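Long-range contacts in Dot/Icm T4SS effector (Legionella pneumophila, PDB 6VVE), which acts as a secreted effector kinase that is switched on by host inositol hexakisphosphate and binds ADP together with manganese: residues F165-K170 with P287-H292; D181-P186 with K229-Y234; V235-Y240 with G282-P287. All coordinates share one frame; numbering follows the deposited sequence.

Interaction 1 of 3, residues F165-K170 with P287-H292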
loop_
_atom_site.group_PDB
_atom_site.type_symbol
_atom_site.label_atom_id
_atom_site.label_comp_id
_atom_site.label_asym_id
_atom_site.label_seq_id
_atom_site.Cartn_x
_atom_site.Cartn_y
_atom_site.Cartn_z
ATOM N N PHE A 165 -10.197 4.841 -0.889
ATOM C CA PHE A 165 -8.859 4.301 -1.088
ATOM C C PHE A 165 -7.822 5.413 -1.204
ATOM O O PHE A 165 -6.735 5.322 -0.624
ATOM C CB PHE A 165 -8.804 3.432 -2.342
ATOM C CG PHE A 165 -7.404 3.056 -2.737
ATOM C CD1 PHE A 165 -6.767 1.977 -2.150
ATOM C CD2 PHE A 165 -6.706 3.819 -3.675
ATOM C CE1 PHE A 165 -5.471 1.641 -2.510
ATOM C CE2 PHE A 165 -5.414 3.497 -4.027
ATOM C CZ PHE A 165 -4.792 2.405 -3.448
ATOM N N VAL A 166 -8.146 6.473 -1.947
ATOM C CA VAL A 166 -7.200 7.569 -2.151
ATOM C C VAL A 166 -6.840 8.219 -0.820
ATOM O O VAL A 166 -5.664 8.494 -0.544
ATOM C CB VAL A 166 -7.771 8.595 -3.144
ATOM C CG1 VAL A 166 -7.024 9.904 -3.047
ATOM C CG2 VAL A 166 -7.700 8.038 -4.560
ATOM N N LEU A 167 -7.848 8.491 0.018
ATOM C CA LEU A 167 -7.579 9.098 1.320
ATOM C C LEU A 167 -6.757 8.158 2.198
ATOM O O LEU A 167 -5.909 8.599 2.981
ATOM C CB LEU A 167 -8.890 9.465 2.008
ATOM C CG LEU A 167 -9.704 10.572 1.337
ATOM C CD1 LEU A 167 -11.029 10.758 2.042
ATOM C CD2 LEU A 167 -8.924 11.872 1.286
ATOM N N ALA A 168 -6.999 6.852 2.088
ATOM C CA ALA A 168 -6.158 5.898 2.810
ATOM C C ALA A 168 -4.723 5.936 2.294
ATOM O O ALA A 168 -3.763 5.878 3.078
ATOM C CB ALA A 168 -6.735 4.488 2.691
ATOM N N LEU A 169 -4.556 6.020 0.969
ATOM C CA LEU A 169 -3.210 6.103 0.407
ATOM C C LEU A 169 -2.529 7.407 0.808
ATOM O O LEU A 169 -1.309 7.435 1.039
ATOM C CB LEU A 169 -3.268 5.975 -1.106
ATOM C CG LEU A 169 -1.947 6.067 -1.867
ATOM C CD1 LEU A 169 -0.979 5.004 -1.377
ATOM C CD2 LEU A 169 -2.192 5.931 -3.376
ATOM N N LYS A 170 -3.301 8.497 0.900
ATOM C CA LYS A 170 -2.732 9.766 1.340
ATOM C C LYS A 170 -2.209 9.669 2.766
ATOM O O LYS A 170 -1.132 10.196 3.079
ATOM C CB LYS A 170 -3.776 10.871 1.244
ATOM C CG LYS A 170 -3.258 12.249 1.643
ATOM C CD LYS A 170 -4.378 13.287 1.614
ATOM C CE LYS A 170 -3.859 14.669 1.997
ATOM N NZ LYS A 170 -3.195 14.676 3.323
ATOM N N PRO A 287 -10.378 14.574 -3.348
ATOM C CA PRO A 287 -11.493 13.794 -2.784
ATOM C C PRO A 287 -12.457 14.714 -2.056
ATOM O O PRO A 287 -12.053 15.695 -1.429
ATOM C CB PRO A 287 -10.796 12.818 -1.827
ATOM C CG PRO A 287 -9.415 12.664 -2.399
ATOM C CD PRO A 287 -9.065 14.021 -2.963
ATOM N N LYS A 288 -13.747 14.390 -2.147
ATOM C CA LYS A 288 -14.771 15.276 -1.603
ATOM C C LYS A 288 -14.511 15.604 -0.137
ATOM O O LYS A 288 -14.644 16.759 0.279
ATOM C CB LYS A 288 -16.153 14.644 -1.773
ATOM C CG LYS A 288 -17.299 15.629 -1.621
ATOM C CD LYS A 288 -18.652 14.929 -1.718
ATOM C CE LYS A 288 -19.756 15.908 -2.098
ATOM N NZ LYS A 288 -19.821 17.075 -1.178
ATOM N N LYS A 289 -14.128 14.602 0.660
ATOM C CA LYS A 289 -13.970 14.828 2.093
ATOM C C LYS A 289 -12.766 15.707 2.394
ATOM O O LYS A 289 -12.795 16.482 3.358
ATOM C CB LYS A 289 -13.843 13.497 2.834
ATOM C CG LYS A 289 -13.819 13.650 4.341
ATOM C CD LYS A 289 -13.832 12.304 5.056
ATOM C CE LYS A 289 -13.987 12.490 6.561
ATOM N NZ LYS A 289 -14.104 11.188 7.276
ATOM N N LEU A 290 -11.700 15.602 1.590
ATOM C CA LEU A 290 -10.529 16.440 1.826
ATOM C C LEU A 290 -10.832 17.895 1.492
ATOM O O LEU A 290 -10.466 18.801 2.248
ATOM C CB LEU A 290 -9.338 15.929 1.014
ATOM C CG LEU A 290 -8.051 16.743 1.127
ATOM C CD1 LEU A 290 -7.601 16.846 2.574
ATOM C CD2 LEU A 290 -6.956 16.134 0.259
ATOM N N ALA A 291 -11.494 18.137 0.358
ATOM C CA ALA A 291 -11.942 19.487 0.041
ATOM C C ALA A 291 -12.806 20.040 1.166
ATOM O O ALA A 291 -12.616 21.177 1.613
ATOM C CB ALA A 291 -12.707 19.496 -1.283
ATOM N N HIS A 292 -13.763 19.241 1.639
ATOM C CA HIS A 292 -14.620 19.673 2.735
ATOM C C HIS A 292 -13.799 19.977 3.984
ATOM O O HIS A 292 -13.984 21.019 4.624
ATOM C CB HIS A 292 -15.665 18.598 3.028
ATOM C CG HIS A 292 -16.532 18.903 4.208
ATOM N ND1 HIS A 292 -16.372 18.280 5.428
ATOM C CD2 HIS A 292 -17.567 19.762 4.355
ATOM C CE1 HIS A 292 -17.274 18.744 6.274
ATOM N NE2 HIS A 292 -18.012 19.642 5.647
#
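The ammonium NZ of Lys170 forms a salt bridge with Asp174 OD2, the same side chain makes a cation-pi contact with Trp232, and the aliphatic chain leading to NZ rests on Leu290. Lys170 CE lies 3.8 Å from Leu290 CD2, the two side chains crossing at about a right angle. With CG trans to the main-chain N (chi1 -178°), the chain runs straight out to CE and bends only at its last torsion. Here a long helix of what is probably the C-terminal lobe of a kinase fold, 159-174, packs against the first turn of the chain's last helix, 288-299; the axes of the segments 165-170 and 288-292 approach to 10.8 Å, their N-to-C directions 61° apart. The forked end of Leu167 fills the joint: CD2 meets Pro287 CB at 3.8 Å and Leu290 CB at 4.1 Å, while CD1 lies 4.0 Å from Lys289 CB, at the partly exposed margin. Beside it, Val166 CG1 comes within 3.7 Å of Pro287 CG. Pro287 occupies the N-cap position, its carbonyl O receiving Ala291 N at 3.1 Å, and Glu163 OE1 of the same long helix accepts the next amide, Lys288 N.

Interaction 2 of 3, residues D181-P186 with K229-Y234; sequences DLANNP and KDQWLY
The ring of Tyr234 is sandwiched: Pro186 CG lies over one face, in a CH-pi contact 4.0 Å from the ring centroid and 21° off its normal, and the carbonyl O of Asp230 sits above the centre of the opposite face. Residues 181-186 begin at the Asp of a His-Pro-Asp sequence that resembles the HRD motif of protein kinases, consistent with a catalytic loop, and here this loop packs against the start of helix 231-239. At the ring's edge, near its plane, Ala183 O stands 4.0 Å from Tyr234 CD2, while the peptide carbon Asn185 C comes obliquely to 3.7 Å from the same CD2. The phenol OH is hydrogen-bonded to Tyr260 OH. Nearer the helix start, Ala183 CB nestles between Gln231 CG, at 4.0 Å, and Tyr234 CB, at 4.1 Å. Gln231 has CG swung trans to its main-chain N (chi1 -167°) and an extended chain, which brings NE2 to a hydrogen bond with His179 O. On the way there the chain passes the loop backbone, Gln231 CG lying 3.7 Å from Ala183 O.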
loop_
_atom_site.group_PDB
_atom_site.type_symbol
_atom_site.label_atom_id
_atom_site.label_comp_id
_atom_site.label_asym_id
_atom_site.label_seq_id
_atom_site.Cartn_x
_atom_site.Cartn_y
_atom_site.Cartn_z
ATOM N N ASP A 181 4.645 0.634 -7.294
ATOM C CA ASP A 181 4.182 0.525 -8.677
ATOM C C ASP A 181 2.673 0.790 -8.713
ATOM O O ASP A 181 1.845 -0.112 -8.891
ATOM C CB ASP A 181 4.516 -0.843 -9.278
ATOM C CG ASP A 181 4.082 -0.964 -10.740
ATOM O OD1 ASP A 181 3.851 0.090 -11.388
ATOM O OD2 ASP A 181 3.962 -2.109 -11.240
ATOM N N LEU A 182 2.296 2.057 -8.549
ATOM C CA LEU A 182 0.897 2.454 -8.677
ATOM C C LEU A 182 0.819 3.759 -9.459
ATOM O O LEU A 182 0.052 3.868 -10.420
ATOM C CB LEU A 182 0.238 2.598 -7.308
ATOM C CG LEU A 182 -1.239 2.985 -7.317
ATOM C CD1 LEU A 182 -2.059 2.011 -8.157
ATOM C CD2 LEU A 182 -1.784 3.038 -5.887
ATOM N N ALA A 183 1.623 4.742 -9.056
ATOM C CA ALA A 183 1.704 6.035 -9.740
ATOM C C ALA A 183 3.104 6.592 -9.464
ATOM O O ALA A 183 3.316 7.332 -8.497
ATOM C CB ALA A 183 0.621 6.991 -9.265
ATOM N N ASN A 184 4.062 6.180 -10.292
ATOM C CA ASN A 184 5.448 6.578 -10.068
ATOM C C ASN A 184 5.651 8.074 -10.268
ATOM O O ASN A 184 6.532 8.661 -9.634
ATOM C CB ASN A 184 6.380 5.793 -10.996
ATOM C CG ASN A 184 6.318 4.298 -10.757
ATOM O OD1 ASN A 184 5.876 3.840 -9.705
ATOM N ND2 ASN A 184 6.768 3.525 -11.736
ATOM N N ASN A 185 4.861 8.696 -11.136
ATOM C CA ASN A 185 4.960 10.119 -11.430
ATOM C C ASN A 185 3.635 10.560 -12.044
ATOM O O ASN A 185 2.743 9.732 -12.284
ATOM C CB ASN A 185 6.133 10.412 -12.378
ATOM C CG ASN A 185 6.036 9.639 -13.681
ATOM O OD1 ASN A 185 5.204 9.950 -14.528
ATOM N ND2 ASN A 185 6.882 8.624 -13.842
ATOM N N PRO A 186 3.459 11.861 -12.291
ATOM C CA PRO A 186 2.161 12.328 -12.814
ATOM C C PRO A 186 1.803 11.764 -14.185
ATOM O O PRO A 186 0.627 11.826 -14.575
ATOM C CB PRO A 186 2.328 13.853 -12.879
ATOM C CG PRO A 186 3.403 14.158 -11.870
ATOM C CD PRO A 186 4.347 12.982 -11.926
ATOM N N LYS A 229 5.142 11.147 -2.027
ATOM C CA LYS A 229 4.303 11.856 -1.071
ATOM C C LYS A 229 3.033 12.401 -1.716
ATOM O O LYS A 229 2.025 12.579 -1.021
ATOM C CB LYS A 229 5.093 12.991 -0.420
ATOM C CG LYS A 229 6.116 12.509 0.615
ATOM C CD LYS A 229 6.567 13.632 1.539
ATOM C CE LYS A 229 5.482 14.018 2.541
ATOM N NZ LYS A 229 5.156 12.911 3.487
ATOM N N ASP A 230 3.061 12.675 -3.023
ATOM C CA ASP A 230 1.896 13.152 -3.758
ATOM C C ASP A 230 1.248 12.049 -4.579
ATOM O O ASP A 230 0.379 12.329 -5.408
ATOM C CB ASP A 230 2.283 14.322 -4.673
ATOM C CG ASP A 230 2.744 15.549 -3.881
ATOM O OD1 ASP A 230 2.465 15.610 -2.658
ATOM O OD2 ASP A 230 3.387 16.444 -4.480
ATOM N N GLN A 231 1.663 10.801 -4.372
ATOM C CA GLN A 231 1.124 9.676 -5.127
ATOM C C GLN A 231 -0.396 9.683 -5.120
ATOM O O GLN A 231 -1.036 9.570 -6.176
ATOM C CB GLN A 231 1.666 8.377 -4.516
ATOM C CG GLN A 231 1.465 7.131 -5.319
ATOM C CD GLN A 231 2.176 5.950 -4.690
ATOM O OE1 GLN A 231 1.834 5.520 -3.587
ATOM N NE2 GLN A 231 3.190 5.447 -5.370
ATOM N N TRP A 232 -0.987 9.805 -3.931
ATOM C CA TRP A 232 -2.439 9.777 -3.795
ATOM C C TRP A 232 -3.110 10.778 -4.729
ATOM O O TRP A 232 -4.192 10.511 -5.270
ATOM C CB TRP A 232 -2.822 10.088 -2.343
ATOM C CG TRP A 232 -2.408 11.468 -1.939
ATOM C CD1 TRP A 232 -1.190 11.850 -1.455
ATOM C CD2 TRP A 232 -3.207 12.653 -1.994
ATOM N NE1 TRP A 232 -1.181 13.207 -1.209
ATOM C CE2 TRP A 232 -2.411 13.719 -1.533
ATOM C CE3 TRP A 232 -4.514 12.920 -2.403
ATOM C CZ2 TRP A 232 -2.889 15.025 -1.449
ATOM C CZ3 TRP A 232 -4.990 14.226 -2.315
ATOM C CH2 TRP A 232 -4.177 15.256 -1.848
ATOM N N LEU A 233 -2.485 11.942 -4.925
ATOM C CA LEU A 233 -3.086 12.973 -5.764
ATOM C C LEU A 233 -3.083 12.562 -7.227
ATOM O O LEU A 233 -4.050 12.844 -7.957
ATOM C CB LEU A 233 -2.338 14.288 -5.574
ATOM C CG LEU A 233 -2.867 15.520 -6.301
ATOM C CD1 LEU A 233 -4.216 15.934 -5.751
ATOM C CD2 LEU A 233 -1.857 16.671 -6.194
ATOM N N TYR A 234 -2.008 11.900 -7.677
ATOM C CA TYR A 234 -1.935 11.481 -9.075
ATOM C C TYR A 234 -3.032 10.470 -9.399
ATOM O O TYR A 234 -3.679 10.553 -10.453
ATOM C CB TYR A 234 -0.574 10.861 -9.383
ATOM C CG TYR A 234 0.633 11.675 -8.972
ATOM C CD1 TYR A 234 0.545 13.046 -8.752
ATOM C CD2 TYR A 234 1.878 11.070 -8.838
ATOM C CE1 TYR A 234 1.648 13.780 -8.374
ATOM C CE2 TYR A 234 2.998 11.800 -8.478
ATOM C CZ TYR A 234 2.875 13.149 -8.231
ATOM O OH TYR A 234 3.989 13.856 -7.858
HETATM O O HOH W 1 4.945 7.828 -6.668
#

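Interaction 3 of 3, residues V235-Y240 with G282-P287; sequences VYNFIY and GLISLP
Asn237 reads both main-chain polar groups of Ser285 with a single amide. Its OD1 accepts a bond from Ser285 N at 2.7 Å, nearly straight at 172°, although the donor is tilted from the carbonyl plane; its ND2 returns a longer, more bent bond of 3.1 Å to Ser285 O. Asn237 CG lies opposite the carbonyl carbon and beside the backbone N (chi1 -83°), bringing the amide to Ser285. Ser285 OG adds a third link, donating to Tyr240 O at 2.8 Å in the plane of that carbonyl, where helix 231-239 gives way to loop. Alongside, the Tyr236 ring lies flat against Pro287, whose CD makes a CH-pi contact 4.0 Å from the ring centroid and only 8° off the normal. Ser285 CB meets the edge of this ring, 3.7 Å from Tyr236 CE2, and Tyr240 CB lies over the opposite face, toward its rim. Residues 282-287 form the connector between two helices of the presumed C-terminal lobe: a Schellman motif at Gly282 ends helix 272-280, and Pro287 precedes helix 288-299. Farther out, Asn237 ND2 also donates to Leu233 O in the preceding helical turn, Tyr236 OH bonds Glu163 OE2 on helix 159-174, and Tyr240 OH reaches Lys155 O.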
loop_
_atom_site.group_PDB
_atom_site.type_symbol
_atom_site.label_atom_id
_atom_site.label_comp_id
_atom_site.label_asym_id
_atom_site.label_seq_id
_atom_site.Cartn_x
_atom_site.Cartn_y
_atom_site.Cartn_z
ATOM N N VAL A 235 -3.248 9.503 -8.503
ATOM C CA VAL A 235 -4.278 8.493 -8.727
ATOM C C VAL A 235 -5.647 9.153 -8.845
ATOM O O VAL A 235 -6.415 8.882 -9.782
ATOM C CB VAL A 235 -4.253 7.443 -7.601
ATOM C CG1 VAL A 235 -5.382 6.444 -7.783
ATOM C CG2 VAL A 235 -2.904 6.734 -7.556
ATOM N N TYR A 236 -5.973 10.039 -7.900
ATOM C CA TYR A 236 -7.304 10.632 -7.894
ATOM C C TYR A 236 -7.545 11.487 -9.136
ATOM O O TYR A 236 -8.600 11.395 -9.772
ATOM C CB TYR A 236 -7.512 11.472 -6.640
ATOM C CG TYR A 236 -8.943 11.927 -6.496
ATOM C CD1 TYR A 236 -9.906 11.085 -5.949
ATOM C CD2 TYR A 236 -9.338 13.194 -6.907
ATOM C CE1 TYR A 236 -11.224 11.496 -5.817
ATOM C CE2 TYR A 236 -10.651 13.615 -6.768
ATOM C CZ TYR A 236 -11.588 12.757 -6.233
ATOM O OH TYR A 236 -12.897 13.158 -6.105
ATOM N N ASN A 237 -6.575 12.337 -9.484
ATOM C CA ASN A 237 -6.761 13.242 -10.618
ATOM C C ASN A 237 -6.782 12.492 -11.943
ATOM O O ASN A 237 -7.459 12.921 -12.875
ATOM C CB ASN A 237 -5.668 14.310 -10.631
ATOM C CG ASN A 237 -5.988 15.472 -9.712
ATOM O OD1 ASN A 237 -6.447 16.526 -10.160
ATOM N ND2 ASN A 237 -5.766 15.283 -8.415
ATOM N N PHE A 238 -6.049 11.381 -12.049
ATOM C CA PHE A 238 -6.111 10.581 -13.268
ATOM C C PHE A 238 -7.511 10.021 -13.477
ATOM O O PHE A 238 -8.007 9.980 -14.609
ATOM C CB PHE A 238 -5.095 9.441 -13.213
ATOM C CG PHE A 238 -5.137 8.541 -14.419
ATOM C CD1 PHE A 238 -4.579 8.944 -15.620
ATOM C CD2 PHE A 238 -5.743 7.294 -14.352
ATOM C CE1 PHE A 238 -4.621 8.125 -16.738
ATOM C CE2 PHE A 238 -5.783 6.465 -15.469
ATOM C CZ PHE A 238 -5.217 6.888 -16.662
ATOM N N ILE A 239 -8.171 9.596 -12.388
ATOM C CA ILE A 239 -9.488 8.974 -12.506
ATOM C C ILE A 239 -10.581 10.035 -12.568
ATOM O O ILE A 239 -11.564 9.888 -13.303
ATOM C CB ILE A 239 -9.703 7.997 -11.337
ATOM C CG1 ILE A 239 -8.594 6.939 -11.319
ATOM C CG2 ILE A 239 -11.061 7.339 -11.422
ATOM C CD1 ILE A 239 -8.668 5.984 -10.134
ATOM N N TYR A 240 -10.464 11.094 -11.766
ATOM C CA TYR A 240 -11.472 12.158 -11.692
ATOM C C TYR A 240 -10.784 13.490 -11.931
ATOM O O TYR A 240 -10.702 14.337 -11.036
ATOM C CB TYR A 240 -12.194 12.158 -10.339
ATOM C CG TYR A 240 -12.846 10.845 -9.999
ATOM C CD1 TYR A 240 -13.933 10.372 -10.735
ATOM C CD2 TYR A 240 -12.382 10.071 -8.943
ATOM C CE1 TYR A 240 -14.526 9.164 -10.433
ATOM C CE2 TYR A 240 -12.973 8.860 -8.628
ATOM C CZ TYR A 240 -14.046 8.410 -9.372
ATOM O OH TYR A 240 -14.627 7.207 -9.066
ATOM N N GLY A 282 -9.373 25.518 -10.020
ATOM C CA GLY A 282 -9.804 24.523 -10.975
ATOM C C GLY A 282 -8.683 23.766 -11.644
ATOM O O GLY A 282 -8.900 23.180 -12.712
ATOM N N LEU A 283 -7.490 23.748 -11.039
ATOM C CA LEU A 283 -6.329 23.112 -11.643
ATOM C C LEU A 283 -6.199 21.641 -11.272
ATOM O O LEU A 283 -5.693 20.852 -12.076
ATOM C CB LEU A 283 -5.053 23.844 -11.222
ATOM C CG LEU A 283 -4.996 25.343 -11.533
ATOM C CD1 LEU A 283 -3.628 25.894 -11.148
ATOM C CD2 LEU A 283 -5.300 25.610 -12.988
ATOM N N ILE A 284 -6.617 21.263 -10.068
ATOM C CA ILE A 284 -6.535 19.894 -9.593
ATOM C C ILE A 284 -7.873 19.517 -8.969
ATOM O O ILE A 284 -8.688 20.369 -8.606
ATOM C CB ILE A 284 -5.398 19.690 -8.570
ATOM C CG1 ILE A 284 -5.641 20.540 -7.319
ATOM C CG2 ILE A 284 -4.066 20.043 -9.183
ATOM C CD1 ILE A 284 -4.680 20.235 -6.174
ATOM N N SER A 285 -8.083 18.217 -8.839
ATOM C CA SER A 285 -9.222 17.660 -8.125
ATOM C C SER A 285 -8.771 17.157 -6.759
ATOM O O SER A 285 -7.592 16.870 -6.531
ATOM C CB SER A 285 -9.857 16.514 -8.922
ATOM O OG SER A 285 -10.307 16.984 -10.174
ATOM N N LEU A 286 -9.730 17.035 -5.852
ATOM C CA LEU A 286 -9.475 16.524 -4.517
ATOM C C LEU A 286 -10.645 15.636 -4.107
ATOM O O LEU A 286 -11.786 15.915 -4.480
ATOM C CB LEU A 286 -9.314 17.660 -3.495
ATOM C CG LEU A 286 -8.145 18.616 -3.685
ATOM C CD1 LEU A 286 -8.253 19.765 -2.694
ATOM C CD2 LEU A 286 -6.825 17.894 -3.527
ATOM N N PRO A 287 -10.378 14.574 -3.348
ATOM C CA PRO A 287 -11.493 13.794 -2.784
ATOM C C PRO A 287 -12.457 14.714 -2.056
ATOM O O PRO A 287 -12.053 15.695 -1.429
ATOM C CB PRO A 287 -10.796 12.818 -1.827
ATOM C CG PRO A 287 -9.415 12.664 -2.399
ATOM C CD PRO A 287 -9.065 14.021 -2.963
#

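In the fold
Helix 231-239 ties the three together: its start faces the loop in interaction 2, its end holds the connector in interaction 3, and Trp232 packs on Lys170 and Leu290 of interaction 1. Interactions 1 and 3 share Pro287, which offers its ring to an aliphatic surface in one and to an aromatic face in the other. Interactions 2 and 3 are buried; interaction 1 is only partly so. Chemistry follows place: apolar contact between two helices in interaction 1, a proline on an aromatic face with apolar and carbonyl contacts at the loop in interaction 2, direct side-chain bonds to backbone in interaction 3. In interaction 2 the Gln231 side chain is about 13 Å from the bound ADP.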